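Local coordinates for ESX secretion system protein EccC (Thermomonospora curvata, PDB 4NH0) that is an ATPase, possibly the translocase subunit, of the ESX (type VII) secretion system, which exports EsxA and EsxB from the cell, at residues Asp424-Leu429 with Leu454-Gln459; Gly925-Ser930 with Gly1136-Gln1141; Glu1016-Pro1021 with Ser1033-Ala1038. All blocks are in the same frame, centred on the assembly; numbering follows the deposited sequence.

Interaction 1 of 3, residues Asp424-Leu429 with Leu454-Gln459; sequences DEFSEL and LLLASQ
L456 lays its CB over the middle of the F426 ring, with CB 3.7 Å from the centroid and 14° off the ring normal, the geometry of a CH-pi contact. The two side chains cross at about a right angle. F426 presents this face because its chi1 of 77° turns the ring back over its own backbone. Next along the strand, A457 pairs with D424 in a parallel bridge (CA-CA 4.5 Å). Its O meets two successive amides: the bond from F426 N is weak, and the one from E425 N is modelled too short for its length to mean much at 2.9 Å resolution. D424 OD1 lies near A457 O without bonding to it; the carboxylate instead makes a salt bridge through OD2 to K317. S458 then rests its CB against F426 CE1 (3.6 Å), while its OG bonds to the carbonyl of R460. At Q459 the backbone N gives a weak hydrogen bond to E425 OE1 (3.2 Å). A bend in the E425 chain (chi2 -58°) returns that carboxylate to the strand although its CB points away. An acidic pair leaving one parallel strand beside its neighbour, next to the Walker A lysine K317, is characteristic of the Walker B end in P-loop ATPases, consistent with the inferred active-site role of E425.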
loop_
_atom_site.group_PDB
_atom_site.type_symbol
_atom_site.label_atom_id
_atom_site.label_comp_id
_atom_site.label_asym_id
_atom_site.label_seq_id
_atom_site.Cartn_x
_atom_site.Cartn_y
_atom_site.Cartn_z
ATOM N N ASP A 424 -38.381 9.733 1.059
ATOM C CA ASP A 424 -39.250 9.324 2.154
ATOM C C ASP A 424 -38.531 9.471 3.491
ATOM O O ASP A 424 -37.309 9.348 3.559
ATOM C CB ASP A 424 -39.718 7.880 1.959
ATOM C CG ASP A 424 -40.983 7.564 2.735
ATOM O OD1 ASP A 424 -41.310 8.309 3.681
ATOM O OD2 ASP A 424 -41.653 6.565 2.397
ATOM N N GLU A 425 -39.302 9.742 4.542
ATOM C CA GLU A 425 -38.779 9.880 5.900
ATOM C C GLU A 425 -37.695 10.948 6.008
ATOM O O GLU A 425 -36.676 10.743 6.665
ATOM C CB GLU A 425 -38.231 8.542 6.401
ATOM C CG GLU A 425 -39.283 7.459 6.536
ATOM C CD GLU A 425 -40.405 7.857 7.468
ATOM O OE1 GLU A 425 -41.528 7.338 7.297
ATOM O OE2 GLU A 425 -40.168 8.689 8.370
ATOM N N PHE A 426 -37.922 12.090 5.367
ATOM C CA PHE A 426 -36.956 13.179 5.399
ATOM C C PHE A 426 -36.908 13.826 6.779
ATOM O O PHE A 426 -35.941 14.504 7.122
ATOM C CB PHE A 426 -37.292 14.228 4.341
ATOM C CG PHE A 426 -38.429 15.130 4.720
ATOM C CD1 PHE A 426 -39.738 14.687 4.642
ATOM C CD2 PHE A 426 -38.190 16.425 5.147
ATOM C CE1 PHE A 426 -40.784 15.516 4.988
ATOM C CE2 PHE A 426 -39.232 17.258 5.494
ATOM C CZ PHE A 426 -40.530 16.804 5.413
ATOM N N SER A 427 -37.960 13.614 7.563
ATOM C CA SER A 427 -38.044 14.180 8.904
ATOM C C SER A 427 -36.995 13.577 9.828
ATOM O O SER A 427 -36.245 14.300 10.482
ATOM C CB SER A 427 -39.439 13.967 9.489
ATOM O OG SER A 427 -39.521 14.465 10.812
ATOM N N GLU A 428 -36.943 12.250 9.879
ATOM C CA GLU A 428 -35.968 11.567 10.721
ATOM C C GLU A 428 -34.612 11.485 10.028
ATOM O O GLU A 428 -33.658 10.932 10.574
ATOM C CB GLU A 428 -36.462 10.171 11.100
ATOM C CG GLU A 428 -36.800 10.032 12.578
ATOM C CD GLU A 428 -37.284 8.644 12.945
ATOM O OE1 GLU A 428 -37.543 7.839 12.026
ATOM O OE2 GLU A 428 -37.404 8.357 14.155
ATOM N N LEU A 429 -34.535 12.039 8.823
ATOM C CA LEU A 429 -33.263 12.178 8.129
ATOM C C LEU A 429 -32.588 13.461 8.595
ATOM O O LEU A 429 -31.393 13.475 8.889
ATOM C CB LEU A 429 -33.467 12.185 6.611
ATOM C CG LEU A 429 -32.231 12.187 5.703
ATOM C CD1 LEU A 429 -32.538 11.470 4.401
ATOM C CD2 LEU A 429 -31.744 13.600 5.414
ATOM N N LEU A 454 -38.978 17.979 -6.476
ATOM C CA LEU A 454 -38.790 17.280 -5.213
ATOM C C LEU A 454 -40.120 16.928 -4.557
ATOM O O LEU A 454 -41.095 17.669 -4.669
ATOM C CB LEU A 454 -37.946 18.130 -4.260
ATOM C CG LEU A 454 -37.649 17.561 -2.871
ATOM C CD1 LEU A 454 -36.898 16.245 -2.977
ATOM C CD2 LEU A 454 -36.868 18.562 -2.037
ATOM N N LEU A 455 -40.153 15.785 -3.881
ATOM C CA LEU A 455 -41.309 15.391 -3.091
ATOM C C LEU A 455 -40.860 14.828 -1.748
ATOM O O LEU A 455 -40.405 13.689 -1.664
ATOM C CB LEU A 455 -42.157 14.361 -3.836
ATOM C CG LEU A 455 -43.367 13.835 -3.063
ATOM C CD1 LEU A 455 -44.275 14.981 -2.651
ATOM C CD2 LEU A 455 -44.131 12.812 -3.883
ATOM N N LEU A 456 -40.985 15.637 -0.703
ATOM C CA LEU A 456 -40.592 15.220 0.635
ATOM C C LEU A 456 -41.733 14.502 1.341
ATOM O O LEU A 456 -42.808 15.067 1.535
ATOM C CB LEU A 456 -40.133 16.422 1.458
ATOM C CG LEU A 456 -38.920 17.168 0.903
ATOM C CD1 LEU A 456 -38.555 18.343 1.792
ATOM C CD2 LEU A 456 -37.742 16.220 0.751
ATOM N N ALA A 457 -41.492 13.253 1.720
ATOM C CA ALA A 457 -42.503 12.454 2.396
ATOM C C ALA A 457 -41.993 11.957 3.741
ATOM O O ALA A 457 -40.837 11.559 3.867
ATOM C CB ALA A 457 -42.924 11.285 1.524
ATOM N N SER A 458 -42.861 11.983 4.744
ATOM C CA SER A 458 -42.497 11.502 6.070
ATOM C C SER A 458 -43.680 10.877 6.791
ATOM O O SER A 458 -44.831 11.233 6.547
ATOM C CB SER A 458 -41.924 12.638 6.917
ATOM O OG SER A 458 -41.750 12.216 8.257
ATOM N N GLN A 459 -43.380 9.939 7.682
ATOM C CA GLN A 459 -44.394 9.328 8.527
ATOM C C GLN A 459 -44.959 10.355 9.496
ATOM O O GLN A 459 -46.165 10.410 9.727
ATOM C CB GLN A 459 -43.806 8.142 9.290
ATOM C CG GLN A 459 -44.778 7.437 10.211
ATOM C CD GLN A 459 -44.147 6.248 10.905
ATOM O OE1 GLN A 459 -43.601 5.356 10.256
ATOM N NE2 GLN A 459 -44.213 6.232 12.231
#

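Interaction 2 of 3, residues Gly925-Ser930 with Gly1136-Gln1141; sequences GIDEDS and GTRLIQ
The R1138 guanidinium takes D927 at its edge: OD2 lies near the guanidinium plane, 3.6 Å from NH1, a salt bridge at the long end of its range. The carboxylate and guanidinium planes are 59° apart, so the groups do not lie flat on each other or meet as a coplanar fork. The aliphatic arm adds a second touch, R1138 CD coming within 3.3 Å of D927 OD2. The second oxygen, D927 OD1, accepts a hydrogen bond from the backbone N of S932; chi1 of 53° carries the carboxylate to where OD2 meets R1138 and OD1 meets S932. On the same sheet face, D927 CB packs on I1140 CG2 (3.8 Å).

The backbones run antiparallel, their axes at 141°. I926 and Q1141 form a hydrogen-bonded pair, with I926 N to Q1141 O at 3.1 Å and Q1141 N to I926 O at 2.7 Å; D927 and I1140 follow as a non-hydrogen-bonded pair. The Q1141 side chain, bonded to R1127, contacts the bound ATP. E928 N continues the pattern to L1139 O (2.7 Å), just where the first strand ends. E928 extends its side chain across L1139, OE1 lying 3.5 Å from CD2, and its OE2 forms a salt bridge with R723. With an alanine here R723 would probably lose its carboxylate partner and the CD2 branch of L1139 its cover.

Strand 1136-1144 is flanked by 922-927 and, on its other edge, by 1127-1132. V934 of strand 933-936 touches D927, R1138 and I1140, while the E928-R723 salt bridge reaches out of this sheet to helix 719-742 of the second FtsK domain.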
loop_
_atom_site.group_PDB
_atom_site.type_symbol
_atom_site.label_atom_id
_atom_site.label_comp_id
_atom_site.label_asym_id
_atom_site.label_seq_id
_atom_site.Cartn_x
_atom_site.Cartn_y
_atom_site.Cartn_z
ATOM N N GLY A 925 39.532 -13.144 4.065
ATOM C CA GLY A 925 38.142 -13.383 3.731
ATOM C C GLY A 925 37.454 -12.151 3.182
ATOM O O GLY A 925 38.105 -11.162 2.854
ATOM N N ILE A 926 36.131 -12.215 3.080
ATOM C CA ILE A 926 35.346 -11.089 2.592
ATOM C C ILE A 926 34.293 -10.684 3.617
ATOM O O ILE A 926 33.794 -11.520 4.368
ATOM C CB ILE A 926 34.660 -11.414 1.251
ATOM C CG1 ILE A 926 33.706 -12.599 1.407
ATOM C CG2 ILE A 926 35.698 -11.710 0.183
ATOM C CD1 ILE A 926 32.933 -12.926 0.153
ATOM N N ASP A 927 33.961 -9.397 3.648
ATOM C CA ASP A 927 33.010 -8.883 4.624
ATOM C C ASP A 927 31.575 -8.988 4.129
ATOM O O ASP A 927 31.335 -9.289 2.965
ATOM C CB ASP A 927 33.338 -7.430 4.978
ATOM C CG ASP A 927 33.453 -6.536 3.758
ATOM O OD1 ASP A 927 33.061 -6.967 2.655
ATOM O OD2 ASP A 927 33.935 -5.393 3.903
ATOM N N GLU A 928 30.625 -8.739 5.023
ATOM C CA GLU A 928 29.214 -8.782 4.668
ATOM C C GLU A 928 28.793 -7.488 3.985
ATOM O O GLU A 928 27.838 -7.465 3.211
ATOM C CB GLU A 928 28.354 -9.021 5.910
ATOM C CG GLU A 928 26.879 -9.236 5.610
ATOM C CD GLU A 928 26.023 -9.234 6.857
ATOM O OE1 GLU A 928 26.240 -8.364 7.726
ATOM O OE2 GLU A 928 25.131 -10.100 6.968
ATOM N N ASP A 929 29.520 -6.415 4.273
ATOM C CA ASP A 929 29.142 -5.082 3.821
ATOM C C ASP A 929 29.102 -4.958 2.301
ATOM O O ASP A 929 28.093 -4.541 1.735
ATOM C CB ASP A 929 30.101 -4.041 4.398
ATOM C CG ASP A 929 29.569 -2.629 4.273
ATOM O OD1 ASP A 929 28.822 -2.194 5.174
ATOM O OD2 ASP A 929 29.896 -1.953 3.275
ATOM N N SER A 930 30.198 -5.321 1.644
ATOM C CA SER A 930 30.294 -5.175 0.196
ATOM C C SER A 930 30.887 -6.408 -0.476
ATOM O O SER A 930 31.189 -6.382 -1.667
ATOM C CB SER A 930 31.133 -3.945 -0.154
ATOM O OG SER A 930 32.401 -3.999 0.471
ATOM N N GLY A 1136 36.573 -0.130 12.304
ATOM C CA GLY A 1136 35.946 -0.674 13.495
ATOM C C GLY A 1136 35.558 -2.136 13.409
ATOM O O GLY A 1136 36.337 -2.978 12.963
ATOM N N THR A 1137 34.341 -2.432 13.852
ATOM C CA THR A 1137 33.823 -3.790 13.845
ATOM C C THR A 1137 33.116 -4.073 12.528
ATOM O O THR A 1137 32.391 -3.225 12.009
ATOM C CB THR A 1137 32.856 -4.024 15.018
ATOM O OG1 THR A 1137 33.492 -3.641 16.242
ATOM C CG2 THR A 1137 32.450 -5.486 15.102
ATOM N N ARG A 1138 33.333 -5.266 11.988
ATOM C CA ARG A 1138 32.802 -5.618 10.681
ATOM C C ARG A 1138 32.609 -7.124 10.567
ATOM O O ARG A 1138 33.525 -7.895 10.846
ATOM C CB ARG A 1138 33.742 -5.115 9.587
ATOM C CG ARG A 1138 33.142 -5.065 8.198
ATOM C CD ARG A 1138 34.226 -4.779 7.177
ATOM N NE ARG A 1138 35.408 -4.193 7.802
ATOM C CZ ARG A 1138 36.587 -4.071 7.202
ATOM N NH1 ARG A 1138 36.747 -4.496 5.957
ATOM N NH2 ARG A 1138 37.609 -3.527 7.848
ATOM N N LEU A 1139 31.414 -7.542 10.164
ATOM C CA LEU A 1139 31.122 -8.960 10.004
ATOM C C LEU A 1139 31.723 -9.495 8.711
ATOM O O LEU A 1139 31.410 -9.009 7.624
ATOM C CB LEU A 1139 29.614 -9.206 10.026
ATOM C CG LEU A 1139 29.176 -10.658 9.831
ATOM C CD1 LEU A 1139 29.745 -11.540 10.924
ATOM C CD2 LEU A 1139 27.663 -10.762 9.793
ATOM N N ILE A 1140 32.592 -10.492 8.832
ATOM C CA ILE A 1140 33.250 -11.077 7.669
ATOM C C ILE A 1140 33.106 -12.594 7.632
ATOM O O ILE A 1140 32.638 -13.209 8.587
ATOM C CB ILE A 1140 34.752 -10.737 7.632
ATOM C CG1 ILE A 1140 35.512 -11.554 8.679
ATOM C CG2 ILE A 1140 34.975 -9.249 7.827
ATOM C CD1 ILE A 1140 37.012 -11.484 8.532
ATOM N N GLN A 1141 33.514 -13.186 6.516
ATOM C CA GLN A 1141 33.559 -14.635 6.371
ATOM C C GLN A 1141 34.961 -15.065 5.962
ATOM O O GLN A 1141 35.449 -14.671 4.908
ATOM C CB GLN A 1141 32.535 -15.111 5.341
ATOM C CG GLN A 1141 32.682 -16.571 4.953
ATOM C CD GLN A 1141 32.119 -17.514 5.991
ATOM O OE1 GLN A 1141 31.222 -17.155 6.750
ATOM N NE2 GLN A 1141 32.645 -18.732 6.029
#

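Interaction 3 of 3, residues Glu1016-Pro1021 with Ser1033-Ala1038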
loop_
_atom_site.group_PDB
_atom_site.type_symbol
_atom_site.label_atom_id
_atom_site.label_comp_id
_atom_site.label_asym_id
_atom_site.label_seq_id
_atom_site.Cartn_x
_atom_site.Cartn_y
_atom_site.Cartn_z
ATOM N N GLU A 1016 65.685 -9.159 22.163
ATOM C CA GLU A 1016 66.311 -8.211 23.081
ATOM C C GLU A 1016 67.557 -7.592 22.461
ATOM O O GLU A 1016 67.933 -6.468 22.790
ATOM C CB GLU A 1016 66.674 -8.887 24.407
ATOM C CG GLU A 1016 65.484 -9.263 25.272
ATOM C CD GLU A 1016 65.889 -10.011 26.527
ATOM O OE1 GLU A 1016 67.079 -10.367 26.650
ATOM O OE2 GLU A 1016 65.016 -10.253 27.386
ATOM N N ALA A 1017 68.195 -8.331 21.560
ATOM C CA ALA A 1017 69.383 -7.841 20.876
ATOM C C ALA A 1017 69.020 -6.770 19.854
ATOM O O ALA A 1017 69.838 -5.915 19.519
ATOM C CB ALA A 1017 70.119 -8.987 20.205
ATOM N N ARG A 1018 67.785 -6.821 19.364
ATOM C CA ARG A 1018 67.323 -5.875 18.356
ATOM C C ARG A 1018 66.767 -4.601 18.982
ATOM O O ARG A 1018 66.384 -3.673 18.270
ATOM C CB ARG A 1018 66.260 -6.519 17.467
ATOM C CG ARG A 1018 66.759 -7.688 16.639
ATOM C CD ARG A 1018 65.704 -8.134 15.640
ATOM N NE ARG A 1018 66.168 -9.238 14.808
ATOM C CZ ARG A 1018 65.462 -9.773 13.818
ATOM N NH1 ARG A 1018 64.258 -9.298 13.530
ATOM N NH2 ARG A 1018 65.961 -10.776 13.110
ATOM N N LEU A 1019 66.719 -4.565 20.310
ATOM C CA LEU A 1019 66.197 -3.407 21.029
ATOM C C LEU A 1019 66.992 -2.147 20.700
ATOM O O LEU A 1019 68.219 -2.180 20.637
ATOM C CB LEU A 1019 66.206 -3.662 22.536
ATOM C CG LEU A 1019 65.195 -4.696 23.036
ATOM C CD1 LEU A 1019 65.319 -4.895 24.538
ATOM C CD2 LEU A 1019 63.780 -4.285 22.662
ATOM N N PRO A 1020 66.282 -1.032 20.481
ATOM C CA PRO A 1020 66.874 0.232 20.030
ATOM C C PRO A 1020 67.829 0.861 21.038
ATOM O O PRO A 1020 67.466 1.023 22.202
ATOM C CB PRO A 1020 65.652 1.138 19.825
ATOM C CG PRO A 1020 64.489 0.214 19.721
ATOM C CD PRO A 1020 64.820 -0.936 20.609
ATOM N N PRO A 1021 69.046 1.203 20.593
ATOM C CA PRO A 1021 69.946 2.057 21.374
ATOM C C PRO A 1021 69.284 3.397 21.686
ATOM O O PRO A 1021 68.489 3.878 20.882
ATOM C CB PRO A 1021 71.153 2.232 20.450
ATOM C CG PRO A 1021 71.152 1.004 19.607
ATOM C CD PRO A 1021 69.704 0.662 19.391
ATOM N N SER A 1033 67.436 0.336 11.004
ATOM C CA SER A 1033 68.758 0.192 10.410
ATOM C C SER A 1033 69.731 -0.551 11.319
ATOM O O SER A 1033 70.600 -1.281 10.844
ATOM C CB SER A 1033 69.331 1.569 10.069
ATOM O OG SER A 1033 68.343 2.403 9.489
ATOM N N TRP A 1034 69.574 -0.365 12.626
ATOM C CA TRP A 1034 70.549 -0.855 13.598
ATOM C C TRP A 1034 70.599 -2.377 13.700
ATOM O O TRP A 1034 71.503 -2.929 14.326
ATOM C CB TRP A 1034 70.260 -0.257 14.977
ATOM C CG TRP A 1034 69.025 -0.794 15.632
ATOM C CD1 TRP A 1034 68.952 -1.835 16.509
ATOM C CD2 TRP A 1034 67.687 -0.312 15.468
ATOM N NE1 TRP A 1034 67.651 -2.034 16.900
ATOM C CE2 TRP A 1034 66.856 -1.111 16.276
ATOM C CE3 TRP A 1034 67.111 0.715 14.716
ATOM C CZ2 TRP A 1034 65.480 -0.916 16.352
ATOM C CZ3 TRP A 1034 65.745 0.908 14.796
ATOM C CH2 TRP A 1034 64.945 0.096 15.606
ATOM N N TRP A 1035 69.633 -3.057 13.092
ATOM C CA TRP A 1035 69.650 -4.514 13.065
ATOM C C TRP A 1035 69.254 -5.045 11.695
ATOM O O TRP A 1035 68.506 -4.403 10.958
ATOM C CB TRP A 1035 68.724 -5.092 14.139
ATOM C CG TRP A 1035 67.272 -4.789 13.931
ATOM C CD1 TRP A 1035 66.572 -3.745 14.456
ATOM C CD2 TRP A 1035 66.337 -5.545 13.150
ATOM N NE1 TRP A 1035 65.262 -3.798 14.048
ATOM C CE2 TRP A 1035 65.092 -4.894 13.245
ATOM C CE3 TRP A 1035 66.434 -6.706 12.377
ATOM C CZ2 TRP A 1035 63.953 -5.365 12.598
ATOM C CZ3 TRP A 1035 65.301 -7.170 11.736
ATOM C CH2 TRP A 1035 64.078 -6.502 11.850
ATOM N N THR A 1036 69.767 -6.223 11.361
ATOM C CA THR A 1036 69.432 -6.881 10.107
ATOM C C THR A 1036 68.956 -8.302 10.373
ATOM O O THR A 1036 69.118 -8.825 11.473
ATOM C CB THR A 1036 70.629 -6.916 9.142
ATOM O OG1 THR A 1036 71.740 -7.554 9.783
ATOM C CG2 THR A 1036 71.026 -5.508 8.733
ATOM N N GLY A 1037 68.368 -8.921 9.356
ATOM C CA GLY A 1037 67.840 -10.264 9.495
ATOM C C GLY A 1037 66.366 -10.314 9.154
ATOM O O GLY A 1037 65.799 -9.341 8.660
ATOM N N ALA A 1038 65.740 -11.454 9.426
ATOM C CA ALA A 1038 64.338 -11.651 9.092
ATOM C C ALA A 1038 63.423 -11.259 10.246
ATOM O O ALA A 1038 63.864 -11.134 11.388
ATOM C CB ALA A 1038 64.093 -13.097 8.699
#
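Both tryptophans take a positive chi1, 71° at W1034 and 65° at W1035; both CB atoms point toward 1016-1021, and this rotamer lays the indoles against R1018 and the prolines. R1018 answers with CG opposite its carbonyl carbon and a chain fully extended from CG to NE, long enough to run over W1035 and reach A1038.

Along that path the arginine touches the indole twice. R1018 CD sits above the six-membered ring of W1035, 3.8 Å from its centroid, as a CH-pi contact. Farther out the R1018 guanidinium lies flat on the same ring system, centres 4.0 Å apart and planes at 15°, the near-parallel geometry of a cation-pi stack. The guanidinium edge is used as well: R1018 NH1 (2.8 Å) and NH2 (2.7 Å) both donate to A1038 O, which lies in the guanidinium plane. One carbonyl oxygen thus receives an end-on pair of bonds, and stack and bonds together fix the rotation of the group.

W1034 works differently. Its NE1 donates to R1018 O; the bond is nearly straight, but its modelled shortness is doubtful at this resolution. Over one face of the indole, P1021 CD stands 4.1 Å from the centroid of the five-membered ring. CD1 of W1035 lies over the opposite face. A separate apolar contact brings P1020 CG within 3.7 Å of W1034 CZ2. W1035 is itself held by a hydrogen bond from NE1 to D1069 O.

The contact joins the end of helix 1001-1017 to the loop before strand 1039-1045. It combines an arginine-tryptophan cation-pi stack with a proline-tryptophan CH-pi contact at the surface of the third FtsK domain, and probably belongs to the part of that domain that forms the EsxB-binding pocket.

In the fold
The chain strings its FtsK domains in a row, and the contacts sample the two ends. Interaction 1 lies in the first ATPase domain, within the sheet that holds strands 418-424 and 452-458; interactions 2 and 3 belong to the third. The centres of interactions 1 and 2 are 75 Å apart, and those of 1 and 3 are 109 Å apart, across the chain's centre. Interaction 1 closes before the others open, whereas interaction 3 is nested inside the loop of 205 residues closed by interaction 2. Their centres lie about 36 Å apart and their nearest atoms about 25 Å, so they do not touch. An inferred catalytic site, an ATP-pocket strand pair and a surface contact are therefore separate stations of one motor.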